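Local coordinates for protein succinylglutamate desuccinylase (Chromobacterium violaceum, PDB 1YW4) that probably hydrolyses N-succinylglutamate to succinate and glutamate, the last step of arginine degradation by the AST pathway, with one zinc ion bound per subunit, at residues R30-A33 with V37-N40; G68-I73 with C82-M87; E134-A139 with Q204-D209; S155-F160 with K254-R259; E280-L285 with I323-A328. All blocks are in the same frame, centred on the assembly; numbering follows the deposited sequence.

Interaction 1: R30-A33 with V37-N40; sequences RWLA and VELN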
# COMPACT_ATOMS: atom_id res chain seq x y z
N ARG A 30 13.90 -37.00 20.71
CA ARG A 30 14.58 -36.53 21.91
C ARG A 30 13.83 -35.41 22.60
O ARG A 30 13.54 -34.38 22.00
CB ARG A 30 16.00 -36.03 21.57
CG ARG A 30 16.98 -37.13 21.19
CD ARG A 30 18.32 -36.58 20.70
NE ARG A 30 19.03 -37.59 19.92
CZ ARG A 30 19.86 -37.33 18.91
NH1 ARG A 30 20.09 -36.07 18.54
NH2 ARG A 30 20.43 -38.33 18.24
N TRP A 31 13.49 -35.63 23.87
CA TRP A 31 12.81 -34.59 24.64
C TRP A 31 13.91 -33.66 25.12
O TRP A 31 14.77 -34.05 25.92
CB TRP A 31 12.06 -35.20 25.81
CG TRP A 31 10.87 -35.96 25.34
CD1 TRP A 31 10.82 -37.28 24.98
CD2 TRP A 31 9.58 -35.42 25.04
NE1 TRP A 31 9.58 -37.59 24.47
CE2 TRP A 31 8.80 -36.46 24.50
CE3 TRP A 31 9.01 -34.15 25.18
CZ2 TRP A 31 7.47 -36.28 24.09
CZ3 TRP A 31 7.69 -33.96 24.77
CH2 TRP A 31 6.94 -35.03 24.24
N LEU A 32 13.88 -32.43 24.62
CA LEU A 32 14.89 -31.43 24.95
C LEU A 32 14.52 -30.62 26.18
O LEU A 32 15.39 -30.03 26.81
CB LEU A 32 15.07 -30.48 23.76
CG LEU A 32 15.43 -31.11 22.40
CD1 LEU A 32 15.55 -30.01 21.36
CD2 LEU A 32 16.74 -31.89 22.50
N ALA A 33 13.24 -30.59 26.50
CA ALA A 33 12.72 -29.86 27.66
C ALA A 33 11.26 -30.26 27.77
O ALA A 33 10.78 -31.01 26.94
CB ALA A 33 12.83 -28.35 27.43
N VAL A 37 10.11 -31.68 21.86
CA VAL A 37 10.66 -32.93 21.35
C VAL A 37 11.17 -32.80 19.90
O VAL A 37 10.48 -32.30 19.01
CB VAL A 37 9.61 -34.10 21.47
CG1 VAL A 37 8.36 -33.79 20.65
CG2 VAL A 37 10.25 -35.43 21.03
N GLU A 38 12.41 -33.24 19.70
CA GLU A 38 13.06 -33.18 18.41
C GLU A 38 13.12 -34.57 17.78
O GLU A 38 13.60 -35.51 18.40
CB GLU A 38 14.47 -32.63 18.60
CG GLU A 38 15.26 -32.52 17.32
CD GLU A 38 16.73 -32.37 17.59
OE1 GLU A 38 17.25 -31.24 17.47
OE2 GLU A 38 17.37 -33.38 17.95
N LEU A 39 12.65 -34.68 16.54
CA LEU A 39 12.66 -35.96 15.83
C LEU A 39 13.52 -35.86 14.58
O LEU A 39 13.47 -34.86 13.87
CB LEU A 39 11.22 -36.39 15.44
CG LEU A 39 10.16 -36.58 16.55
CD1 LEU A 39 9.63 -35.22 16.96
CD2 LEU A 39 9.01 -37.45 16.05
N ASN A 40 14.34 -36.88 14.33
CA ASN A 40 15.21 -36.91 13.15
C ASN A 40 16.14 -35.69 13.11
O ASN A 40 16.51 -35.21 12.04
CB ASN A 40 14.36 -36.94 11.87
CG ASN A 40 15.14 -37.39 10.64
OD1 ASN A 40 14.83 -36.99 9.51
ND2 ASN A 40 16.15 -38.22 10.86
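V37 and W31 face each other as a non-hydrogen-bonded pair of the antiparallel hairpin formed by strands 27-33 and 36-39. V37 CB stands over the six-membered ring of W31, 3.6 Å from the ring centroid and only 6° off its normal, a CH-pi contact. From there the branches part. CG1 continues to the outer rim of the indole, 4.1 Å from W31 CH2. CG2, placed opposite the valine's own N (chi1 61° for CG1), leans over the ring fusion, 3.9 Å from W31 CE2, and lies 3.6 Å from R30 O.

On the other face of the hairpin R30 and E38 make the adjacent hydrogen-bonded pair, with R30 N donating to E38 O at 2.8 Å and E38 N returning a bond to R30 O. Their side chains run alongside each other, but the salt bridge between R30 NH1 and E38 OE2 is long, 3.9 Å; D42 and E20 hold the guanidinium more firmly. L32 CD1 rests 4.0 Å from E38 CB, where the strand enters a classic beta bulge at L32 and A33. The chemistry thus splits the hairpin: an apolar, aromatic face buried against helix 7-12, and a charged, partly exposed one.

Interaction 2: G68-I73 with C82-M87; sequences GMLTDI and CRLLVM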
# COMPACT_ATOMS: atom_id res chain seq x y z
N GLY A 68 -1.39 -35.98 16.71
CA GLY A 68 -1.77 -37.09 15.86
C GLY A 68 -0.65 -37.46 14.90
O GLY A 68 -0.37 -38.64 14.68
N MSE A 69 0.00 -36.44 14.34
CA MSE A 69 1.10 -36.65 13.41
C MSE A 69 2.26 -37.35 14.12
O MSE A 69 2.85 -38.26 13.57
CB MSE A 69 1.61 -35.32 12.85
CG MSE A 69 0.65 -34.58 11.94
SE MSE A 69 1.54 -33.12 11.01
CE MSE A 69 1.89 -31.98 12.53
N LEU A 70 2.59 -36.91 15.34
CA LEU A 70 3.68 -37.53 16.08
C LEU A 70 3.41 -39.00 16.37
O LEU A 70 4.30 -39.84 16.27
CB LEU A 70 3.93 -36.78 17.39
CG LEU A 70 4.39 -35.33 17.19
CD1 LEU A 70 4.47 -34.60 18.53
CD2 LEU A 70 5.74 -35.33 16.48
N THR A 71 2.17 -39.31 16.73
CA THR A 71 1.82 -40.70 17.01
C THR A 71 1.96 -41.54 15.74
O THR A 71 2.44 -42.67 15.79
CB THR A 71 0.39 -40.81 17.56
OG1 THR A 71 0.25 -39.98 18.71
CG2 THR A 71 0.09 -42.26 17.97
N ASP A 72 1.56 -40.99 14.60
CA ASP A 72 1.68 -41.73 13.34
C ASP A 72 3.14 -41.97 12.97
O ASP A 72 3.49 -43.03 12.45
CB ASP A 72 0.97 -41.00 12.20
CG ASP A 72 -0.54 -41.15 12.28
OD1 ASP A 72 -1.01 -42.05 12.99
OD2 ASP A 72 -1.26 -40.38 11.62
N ILE A 73 3.99 -40.99 13.25
CA ILE A 73 5.40 -41.13 12.94
C ILE A 73 6.00 -42.24 13.81
O ILE A 73 6.70 -43.12 13.31
CB ILE A 73 6.16 -39.81 13.20
CG1 ILE A 73 5.70 -38.75 12.20
CG2 ILE A 73 7.67 -40.04 13.09
CD1 ILE A 73 6.43 -37.44 12.29
N CYS A 82 12.57 -34.79 7.54
CA CYS A 82 13.02 -33.45 7.86
C CYS A 82 13.45 -33.41 9.32
O CYS A 82 13.13 -34.31 10.09
CB CYS A 82 11.89 -32.42 7.72
SG CYS A 82 10.92 -32.44 6.22
N ARG A 83 14.19 -32.37 9.68
CA ARG A 83 14.59 -32.18 11.07
C ARG A 83 13.33 -31.53 11.64
O ARG A 83 12.96 -30.45 11.22
CB ARG A 83 15.75 -31.21 11.18
CG ARG A 83 17.07 -31.74 10.65
CD ARG A 83 18.18 -30.73 10.86
NE ARG A 83 18.55 -30.57 12.27
CZ ARG A 83 18.55 -29.41 12.92
NH1 ARG A 83 18.92 -29.36 14.18
NH2 ARG A 83 18.16 -28.30 12.31
N LEU A 84 12.69 -32.20 12.60
CA LEU A 84 11.46 -31.69 13.19
C LEU A 84 11.53 -31.41 14.69
O LEU A 84 11.93 -32.27 15.48
CB LEU A 84 10.33 -32.70 12.93
CG LEU A 84 8.99 -32.52 13.66
CD1 LEU A 84 8.37 -31.20 13.24
CD2 LEU A 84 8.04 -33.67 13.35
N LEU A 85 11.14 -30.21 15.07
CA LEU A 85 11.08 -29.85 16.48
C LEU A 85 9.63 -29.46 16.79
O LEU A 85 9.10 -28.53 16.19
CB LEU A 85 12.00 -28.68 16.78
CG LEU A 85 11.92 -28.14 18.22
CD1 LEU A 85 12.14 -29.25 19.24
CD2 LEU A 85 12.97 -27.05 18.39
N VAL A 86 9.00 -30.19 17.70
CA VAL A 86 7.63 -29.89 18.11
C VAL A 86 7.66 -29.26 19.50
O VAL A 86 8.34 -29.75 20.40
CB VAL A 86 6.75 -31.16 18.17
CG1 VAL A 86 5.38 -30.81 18.74
CG2 VAL A 86 6.59 -31.76 16.77
N MSE A 87 6.91 -28.17 19.64
CA MSE A 87 6.82 -27.48 20.91
C MSE A 87 5.39 -27.29 21.39
O MSE A 87 4.58 -26.66 20.72
CB MSE A 87 7.46 -26.10 20.83
CG MSE A 87 8.94 -26.07 20.64
SE MSE A 87 9.56 -24.26 20.60
CE MSE A 87 11.26 -24.45 21.42
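L70 and V86 meet tip to tip between helix 61-75 and strand 83-88. L70 CD2 lies 3.7 Å from V86 CG2, while L70 CD1 fits beside the other methyl, 3.9 Å from V86 CG1. L84, two residues back along the strand and on the same face, adds its CD2 at 4.2 Å from L70 CD2. The same L84 CD2 also receives I73 CD1 at 4.2 Å, so one leucine methyl touches side chains from two positions of the helix. No hydrogen bond crosses; the contact is purely apolar and buried.

The short axes stay 11.4 Å apart and run at 135°. L70 bridges this gap with CG turned opposite its carbonyl carbon (chi1 -64°); CD1 alone continues the extended chain (chi2 174°), and CD2 branches off it toward V86 CG2. I73 is brought to the same side as L70 by the helical turn. Farther out, L39 packs on L70, V37 on V86, and L51 on L84. Helix 61-75 is the connection of a beta-alpha-beta unit: it follows strand 48-53, lies across one face of the sheet beside helix 230-241, and leads into the neighbouring parallel strand 83-88, whose opposite face carries R83 and L85.

Interaction 3: E134-A139 with Q204-D209; sequences EFFAGA and QYCEAD
F136 packs against C206 and A208 in a buried apolar contact that brings the C-terminal end of helix 120-137 beside the turn following helix 198-205. The methyl of A208 sits squarely over the phenyl ring, with CB 4.2 Å from the F136 centroid and 9° off the normal, a CH-pi contact. The opposite face of the ring is occupied by the preceding aromatic, F135, whose CD2 lies 3.9 Å above the F136 plane and over its centre. The ring is thereby sandwiched between a neighbour in its own helix and a methyl from the other segment. C206 comes in obliquely near the root of the side chain: its CB is 3.9 Å from F136 CD2 and 4.1 Å from F136 CB, and its SG lies slightly farther from CD2.

E207, with phi of 42°, breaks the helical course after Y205 and C206. With this kink between them, C206 and A208 both direct CB toward F136. F136 also touches K143 and H145 of strand 143-151 and L50 of strand 48-53. D209 then opens strand 209-215, which pairs with strand 143-151 and farther along bears E214, the predicted active-site residue. Helices packed on a central sheet are the layout of the alpha/beta catalytic domain, which belongs to the zinc-exopeptidase clan; here two helix ends meet over strand 143-151, away from the metal.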
# COMPACT_ATOMS: atom_id res chain seq x y z
N GLU A 134 18.92 -22.71 18.82
CA GLU A 134 19.90 -23.79 18.69
C GLU A 134 19.46 -24.78 17.61
O GLU A 134 20.29 -25.34 16.89
CB GLU A 134 20.08 -24.51 20.03
CG GLU A 134 20.53 -23.59 21.15
CD GLU A 134 20.71 -24.31 22.48
OE1 GLU A 134 20.02 -25.34 22.71
OE2 GLU A 134 21.53 -23.86 23.31
N PHE A 135 18.15 -24.99 17.50
CA PHE A 135 17.62 -25.90 16.49
C PHE A 135 17.90 -25.40 15.09
O PHE A 135 18.37 -26.14 14.23
CB PHE A 135 16.11 -26.04 16.65
CG PHE A 135 15.46 -26.90 15.61
CD1 PHE A 135 15.69 -28.27 15.59
CD2 PHE A 135 14.59 -26.35 14.67
CE1 PHE A 135 15.05 -29.09 14.66
CE2 PHE A 135 13.94 -27.16 13.74
CZ PHE A 135 14.18 -28.53 13.73
N PHE A 136 17.60 -24.13 14.84
CA PHE A 136 17.81 -23.60 13.51
C PHE A 136 19.27 -23.34 13.17
O PHE A 136 19.64 -23.32 12.00
CB PHE A 136 16.99 -22.33 13.30
CG PHE A 136 15.53 -22.60 13.03
CD1 PHE A 136 15.14 -23.45 12.00
CD2 PHE A 136 14.55 -21.97 13.79
CE1 PHE A 136 13.79 -23.67 11.72
CE2 PHE A 136 13.21 -22.18 13.52
CZ PHE A 136 12.82 -23.03 12.49
N ALA A 137 20.09 -23.14 14.19
CA ALA A 137 21.51 -22.89 13.96
C ALA A 137 22.14 -24.11 13.28
O ALA A 137 23.11 -23.98 12.53
CB ALA A 137 22.20 -22.59 15.28
N GLY A 138 21.58 -25.29 13.55
CA GLY A 138 22.09 -26.52 12.97
C GLY A 138 21.51 -26.83 11.61
O GLY A 138 21.89 -27.81 10.96
N ALA A 139 20.57 -26.00 11.16
CA ALA A 139 19.92 -26.21 9.87
C ALA A 139 20.84 -25.90 8.70
O ALA A 139 21.55 -24.89 8.70
CB ALA A 139 18.66 -25.36 9.79
N GLN A 204 13.26 -13.19 12.59
CA GLN A 204 14.32 -12.21 12.73
C GLN A 204 15.62 -12.73 13.36
O GLN A 204 16.70 -12.57 12.79
CB GLN A 204 13.82 -11.02 13.54
CG GLN A 204 14.65 -9.75 13.39
CD GLN A 204 14.83 -9.33 11.94
OE1 GLN A 204 13.87 -9.30 11.17
NE2 GLN A 204 16.06 -9.00 11.57
N TYR A 205 15.50 -13.33 14.53
CA TYR A 205 16.66 -13.85 15.25
C TYR A 205 17.25 -15.09 14.60
O TYR A 205 18.47 -15.21 14.51
CB TYR A 205 16.27 -14.16 16.69
CG TYR A 205 17.44 -14.39 17.62
CD1 TYR A 205 17.96 -15.67 17.83
CD2 TYR A 205 18.01 -13.33 18.31
CE1 TYR A 205 19.02 -15.88 18.72
CE2 TYR A 205 19.07 -13.52 19.20
CZ TYR A 205 19.57 -14.80 19.40
OH TYR A 205 20.59 -14.98 20.30
N CYS A 206 16.40 -16.00 14.15
CA CYS A 206 16.88 -17.23 13.54
C CYS A 206 16.82 -17.11 12.03
O CYS A 206 17.17 -18.04 11.31
CB CYS A 206 16.03 -18.41 14.00
SG CYS A 206 15.86 -18.54 15.79
N GLU A 207 16.37 -15.95 11.57
CA GLU A 207 16.21 -15.65 10.15
C GLU A 207 15.59 -16.82 9.39
O GLU A 207 16.11 -17.25 8.37
CB GLU A 207 17.54 -15.21 9.51
CG GLU A 207 18.67 -16.21 9.57
CD GLU A 207 19.97 -15.66 8.99
OE1 GLU A 207 20.92 -16.46 8.81
OE2 GLU A 207 20.05 -14.44 8.72
N ALA A 208 14.48 -17.33 9.90
CA ALA A 208 13.80 -18.43 9.25
C ALA A 208 12.50 -17.94 8.63
O ALA A 208 12.08 -16.81 8.87
CB ALA A 208 13.52 -19.55 10.25
N ASP A 209 11.88 -18.78 7.81
CA ASP A 209 10.61 -18.44 7.20
C ASP A 209 9.56 -18.86 8.21
O ASP A 209 9.16 -20.01 8.27
CB ASP A 209 10.45 -19.19 5.88
CG ASP A 209 11.48 -18.77 4.86
OD1 ASP A 209 11.54 -17.56 4.56
OD2 ASP A 209 12.22 -19.63 4.37

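Interaction 4: S155-F160 with K254-R259; sequences SVFEKF and KLPLFR
F157 and F258 both swing CG opposite their own carbonyl carbon (chi1 -62° and -58°), which sends the two rings at each other from opposite directions. They meet at F157 CE2 and F258 CE1, 3.8 Å apart, with F258 CZ nearly as close. The centroids are 5.8 Å apart and the planes inclined at 44°, an oblique aromatic pair. P256, two residues earlier in the chain than F258 and likewise directed toward the loop, touches the neighbouring part of the F157 ring: its CG is 4.0 Å from F157 CE1 and 4.1 Å from F157 CZ. One phenyl end is therefore received by a proline and a phenylalanine together, with no hydrogen bond between the segments.

The backbone of F157 is shaped by an ST turn, in which F157 N donates to S155 OG at 3.1 Å along a bent path. This turn belongs to the loop between strands 143-151 and 160-163. P256 immediately precedes strand 257-265 and F258 lies within it; the loop is part of the catalytic domain, the strand of the barrel-sandwich hybrid domain, so the contact joins the two parts of the enzyme. The F157 side chain is about 9 Å, at the nearest atoms, from that of E214, the predicted active-site residue. A187 and R307 also pack on F157, and R307 touches F258 as well. At the far end of strand segment 257-259, R259 forms salt bridges with E326 of its own chain and with E326 of the second subunit, placing this strand at the dimer interface.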
# COMPACT_ATOMS: atom_id res chain seq x y z
N SER A 155 -13.74 -14.91 11.74
CA SER A 155 -13.13 -14.05 10.74
C SER A 155 -13.72 -14.22 9.34
O SER A 155 -14.19 -15.30 8.99
CB SER A 155 -11.63 -14.33 10.71
OG SER A 155 -11.01 -13.72 9.60
N VAL A 156 -13.70 -13.16 8.54
CA VAL A 156 -14.21 -13.23 7.18
C VAL A 156 -13.36 -14.23 6.41
O VAL A 156 -13.85 -14.94 5.53
CB VAL A 156 -14.12 -11.87 6.46
CG1 VAL A 156 -14.41 -12.05 4.97
CG2 VAL A 156 -15.11 -10.89 7.09
N PHE A 157 -12.08 -14.29 6.77
CA PHE A 157 -11.15 -15.22 6.15
C PHE A 157 -10.88 -16.29 7.19
O PHE A 157 -9.94 -16.18 7.98
CB PHE A 157 -9.85 -14.51 5.75
CG PHE A 157 -10.05 -13.42 4.74
CD1 PHE A 157 -10.43 -13.72 3.43
CD2 PHE A 157 -9.88 -12.08 5.09
CE1 PHE A 157 -10.62 -12.71 2.49
CE2 PHE A 157 -10.08 -11.06 4.15
CZ PHE A 157 -10.45 -11.38 2.85
N GLU A 158 -11.73 -17.31 7.21
CA GLU A 158 -11.66 -18.44 8.13
C GLU A 158 -10.24 -18.73 8.60
O GLU A 158 -9.91 -18.59 9.77
CB GLU A 158 -12.23 -19.69 7.46
CG GLU A 158 -13.46 -20.28 8.13
CD GLU A 158 -13.11 -21.10 9.35
OE1 GLU A 158 -12.41 -22.13 9.19
OE2 GLU A 158 -13.54 -20.73 10.47
N LYS A 159 -9.39 -19.13 7.66
CA LYS A 159 -8.01 -19.45 7.97
C LYS A 159 -7.09 -18.40 7.36
O LYS A 159 -7.17 -18.12 6.16
CB LYS A 159 -7.69 -20.84 7.43
CG LYS A 159 -8.59 -21.92 8.03
CD LYS A 159 -8.46 -23.24 7.29
CE LYS A 159 -8.95 -23.10 5.86
NZ LYS A 159 -8.75 -24.36 5.07
N PHE A 160 -6.24 -17.80 8.18
CA PHE A 160 -5.32 -16.80 7.66
C PHE A 160 -3.97 -16.85 8.36
O PHE A 160 -3.81 -17.46 9.41
CB PHE A 160 -5.95 -15.40 7.73
CG PHE A 160 -6.12 -14.85 9.13
CD1 PHE A 160 -5.11 -14.10 9.72
CD2 PHE A 160 -7.29 -15.08 9.85
CE1 PHE A 160 -5.26 -13.59 11.01
CE2 PHE A 160 -7.46 -14.58 11.14
CZ PHE A 160 -6.44 -13.83 11.72
N LYS A 254 -5.52 -14.56 -5.91
CA LYS A 254 -6.45 -15.36 -5.12
C LYS A 254 -6.15 -15.25 -3.63
O LYS A 254 -6.99 -15.57 -2.79
CB LYS A 254 -6.37 -16.83 -5.56
CG LYS A 254 -7.30 -17.75 -4.79
CD LYS A 254 -7.21 -19.17 -5.29
CE LYS A 254 -8.22 -20.06 -4.58
NZ LYS A 254 -9.61 -19.57 -4.77
N LEU A 255 -4.94 -14.81 -3.29
CA LEU A 255 -4.54 -14.67 -1.90
C LEU A 255 -4.41 -13.20 -1.51
O LEU A 255 -3.36 -12.60 -1.70
CB LEU A 255 -3.21 -15.39 -1.65
CG LEU A 255 -2.70 -15.46 -0.20
CD1 LEU A 255 -3.64 -16.29 0.65
CD2 LEU A 255 -1.31 -16.07 -0.19
N PRO A 256 -5.47 -12.61 -0.98
CA PRO A 256 -5.40 -11.20 -0.59
C PRO A 256 -4.44 -10.95 0.58
O PRO A 256 -4.41 -11.69 1.56
CB PRO A 256 -6.86 -10.85 -0.25
CG PRO A 256 -7.44 -12.17 0.19
CD PRO A 256 -6.83 -13.16 -0.77
N LEU A 257 -3.64 -9.89 0.45
CA LEU A 257 -2.68 -9.52 1.48
C LEU A 257 -3.11 -8.20 2.11
O LEU A 257 -3.75 -7.37 1.45
CB LEU A 257 -1.28 -9.36 0.88
CG LEU A 257 -0.74 -10.50 0.01
CD1 LEU A 257 0.57 -10.06 -0.62
CD2 LEU A 257 -0.52 -11.77 0.84
N PHE A 258 -2.77 -8.00 3.37
CA PHE A 258 -3.12 -6.78 4.08
C PHE A 258 -2.00 -6.30 5.00
O PHE A 258 -1.11 -7.06 5.36
CB PHE A 258 -4.39 -7.00 4.92
CG PHE A 258 -5.59 -7.45 4.13
CD1 PHE A 258 -5.80 -8.80 3.83
CD2 PHE A 258 -6.52 -6.52 3.67
CE1 PHE A 258 -6.91 -9.21 3.09
CE2 PHE A 258 -7.64 -6.92 2.92
CZ PHE A 258 -7.83 -8.27 2.63
N ARG A 259 -2.07 -5.03 5.37
CA ARG A 259 -1.10 -4.45 6.28
C ARG A 259 -1.87 -3.46 7.13
O ARG A 259 -2.94 -2.97 6.73
CB ARG A 259 0.02 -3.73 5.51
CG ARG A 259 -0.43 -2.47 4.80
CD ARG A 259 0.71 -1.82 4.04
NE ARG A 259 0.31 -0.52 3.49
CZ ARG A 259 1.04 0.19 2.64
NH1 ARG A 259 2.22 -0.27 2.23
NH2 ARG A 259 0.60 1.36 2.20

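Interaction 5: E280-L285 with I323-A328; sequences ENFTLL and IVVEPA
V325 approaches the F282 ring obliquely, with F282 CD1 4.4 Å from V325 CG2. F157 and F160 both pair with this ring edge-to-face, so it lies in an aromatic cluster beside the valine. A second apolar touch is made by L285, whose CD2 is 4.4 Å from V324 CG1. V324 and V325 are consecutive residues of an extended strand and project to opposite sides of it, so F282 and L285 reach two different faces of strand 320-328. Both contacts are loose and buried, and neither is accompanied by a hydrogen bond across the segments.

The geometry is that of a type II turn, E280 to T283, running into a G1 beta bulge in which F282 and T283 both face I308. F282 takes the third position of the turn with a positive phi of 70°, unusual for a residue with a side chain; the closing bond from T283 N to E280 O is weak, at 3.4 Å. In the sheet order of the hybrid domain, strand 307-309 lies between the short, weakly bonded strand 283-284 and strand 320-328, so the contact is made by side chains and not by backbone pairing. R307 of that intervening strand donates from NH1 to F282 O and packs on V325, while N281 OD1 accepts from F310 N. The F282 side chain is about 7 Å from that of E214, the predicted active-site residue, and about 13 Å from the bound zinc, both between nearest atoms.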
# COMPACT_ATOMS: atom_id res chain seq x y z
N GLU A 280 -16.65 -10.03 13.22
CA GLU A 280 -15.57 -10.90 12.75
C GLU A 280 -14.34 -10.13 12.30
O GLU A 280 -14.44 -8.98 11.87
CB GLU A 280 -16.06 -11.78 11.59
CG GLU A 280 -17.05 -12.86 11.99
CD GLU A 280 -17.51 -13.71 10.81
OE1 GLU A 280 -18.23 -14.70 11.05
OE2 GLU A 280 -17.16 -13.39 9.66
N ASN A 281 -13.18 -10.76 12.39
CA ASN A 281 -11.95 -10.13 11.96
C ASN A 281 -11.98 -9.98 10.44
O ASN A 281 -12.57 -10.81 9.74
CB ASN A 281 -10.71 -10.96 12.35
CG ASN A 281 -10.37 -10.86 13.82
OD1 ASN A 281 -10.24 -9.76 14.36
ND2 ASN A 281 -10.22 -12.01 14.47
N PHE A 282 -11.33 -8.93 9.96
CA PHE A 282 -11.25 -8.61 8.53
C PHE A 282 -12.58 -8.15 7.96
O PHE A 282 -12.80 -8.19 6.75
CB PHE A 282 -10.72 -9.82 7.75
CG PHE A 282 -9.28 -10.14 8.03
CD1 PHE A 282 -8.27 -9.28 7.61
CD2 PHE A 282 -8.93 -11.29 8.73
CE1 PHE A 282 -6.92 -9.57 7.88
CE2 PHE A 282 -7.60 -11.59 9.00
CZ PHE A 282 -6.59 -10.73 8.58
N THR A 283 -13.49 -7.71 8.84
CA THR A 283 -14.78 -7.22 8.38
C THR A 283 -14.53 -5.94 7.57
O THR A 283 -13.89 -5.02 8.06
CB THR A 283 -15.72 -6.89 9.55
OG1 THR A 283 -16.12 -8.10 10.20
CG2 THR A 283 -16.95 -6.15 9.06
N LEU A 284 -15.06 -5.91 6.35
CA LEU A 284 -14.91 -4.77 5.45
C LEU A 284 -15.64 -3.52 5.95
O LEU A 284 -16.80 -3.59 6.35
CB LEU A 284 -15.44 -5.13 4.05
CG LEU A 284 -15.28 -4.09 2.93
CD1 LEU A 284 -13.88 -4.20 2.34
CD2 LEU A 284 -16.32 -4.34 1.83
N LEU A 285 -14.94 -2.38 5.92
CA LEU A 285 -15.53 -1.12 6.36
C LEU A 285 -15.90 -0.27 5.14
O LEU A 285 -15.04 0.24 4.44
CB LEU A 285 -14.53 -0.35 7.24
CG LEU A 285 -14.23 -0.83 8.67
CD1 LEU A 285 -14.99 -2.12 9.01
CD2 LEU A 285 -12.74 -1.03 8.80
N ILE A 323 -7.40 -2.50 15.10
CA ILE A 323 -6.54 -2.06 14.01
C ILE A 323 -7.26 -2.08 12.66
O ILE A 323 -7.94 -3.05 12.31
CB ILE A 323 -5.27 -2.93 13.91
CG1 ILE A 323 -5.64 -4.39 13.69
CG2 ILE A 323 -4.43 -2.77 15.17
CD1 ILE A 323 -4.43 -5.31 13.51
N VAL A 324 -7.11 -0.99 11.92
CA VAL A 324 -7.71 -0.88 10.60
C VAL A 324 -6.64 -1.28 9.59
O VAL A 324 -5.57 -0.68 9.53
CB VAL A 324 -8.18 0.57 10.33
CG1 VAL A 324 -8.69 0.69 8.90
CG2 VAL A 324 -9.28 0.95 11.31
N VAL A 325 -6.94 -2.32 8.82
CA VAL A 325 -6.00 -2.80 7.81
C VAL A 325 -6.47 -2.41 6.42
O VAL A 325 -7.65 -2.10 6.22
CB VAL A 325 -5.86 -4.35 7.86
CG1 VAL A 325 -5.30 -4.79 9.20
CG2 VAL A 325 -7.21 -5.00 7.60
N GLU A 326 -5.54 -2.41 5.47
CA GLU A 326 -5.80 -2.08 4.08
C GLU A 326 -5.09 -3.08 3.18
O GLU A 326 -4.11 -3.71 3.58
CB GLU A 326 -5.27 -0.67 3.76
CG GLU A 326 -3.78 -0.54 4.00
CD GLU A 326 -3.24 0.83 3.63
OE1 GLU A 326 -2.02 1.03 3.76
OE2 GLU A 326 -4.04 1.70 3.22
N PRO A 327 -5.56 -3.24 1.94
CA PRO A 327 -4.96 -4.17 0.98
C PRO A 327 -3.46 -3.92 0.82
O PRO A 327 -3.00 -2.77 0.87
CB PRO A 327 -5.73 -3.88 -0.31
CG PRO A 327 -7.09 -3.47 0.19
CD PRO A 327 -6.74 -2.56 1.35
N ALA A 328 -2.70 -4.99 0.65
CA ALA A 328 -1.25 -4.88 0.48
C ALA A 328 -0.86 -5.58 -0.81
O ALA A 328 -1.31 -6.69 -1.08
CB ALA A 328 -0.53 -5.52 1.67

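In the fold
Interactions 1 and 2, their centres about 9 Å apart, join directly: strand 36-39 pairs with strand 83-88 through backbone bonds of V37 and L39. Interaction 3, its centre about 18 Å from that of interaction 2, is linked to it by R83, which bonds to F135 O. On the opposite side of the chain's centre from interactions 1 and 2, interactions 4 and 5 have centres about 9 Å apart and share the pairing of strands 257-265 and 320-328. Along the chain 1 precedes 2, then 3 and 4 interleave, and 5 closes the series. Interactions 2 and 3 lie in the catalytic domain and 5 in the hybrid domain, with interaction 4 joining the two.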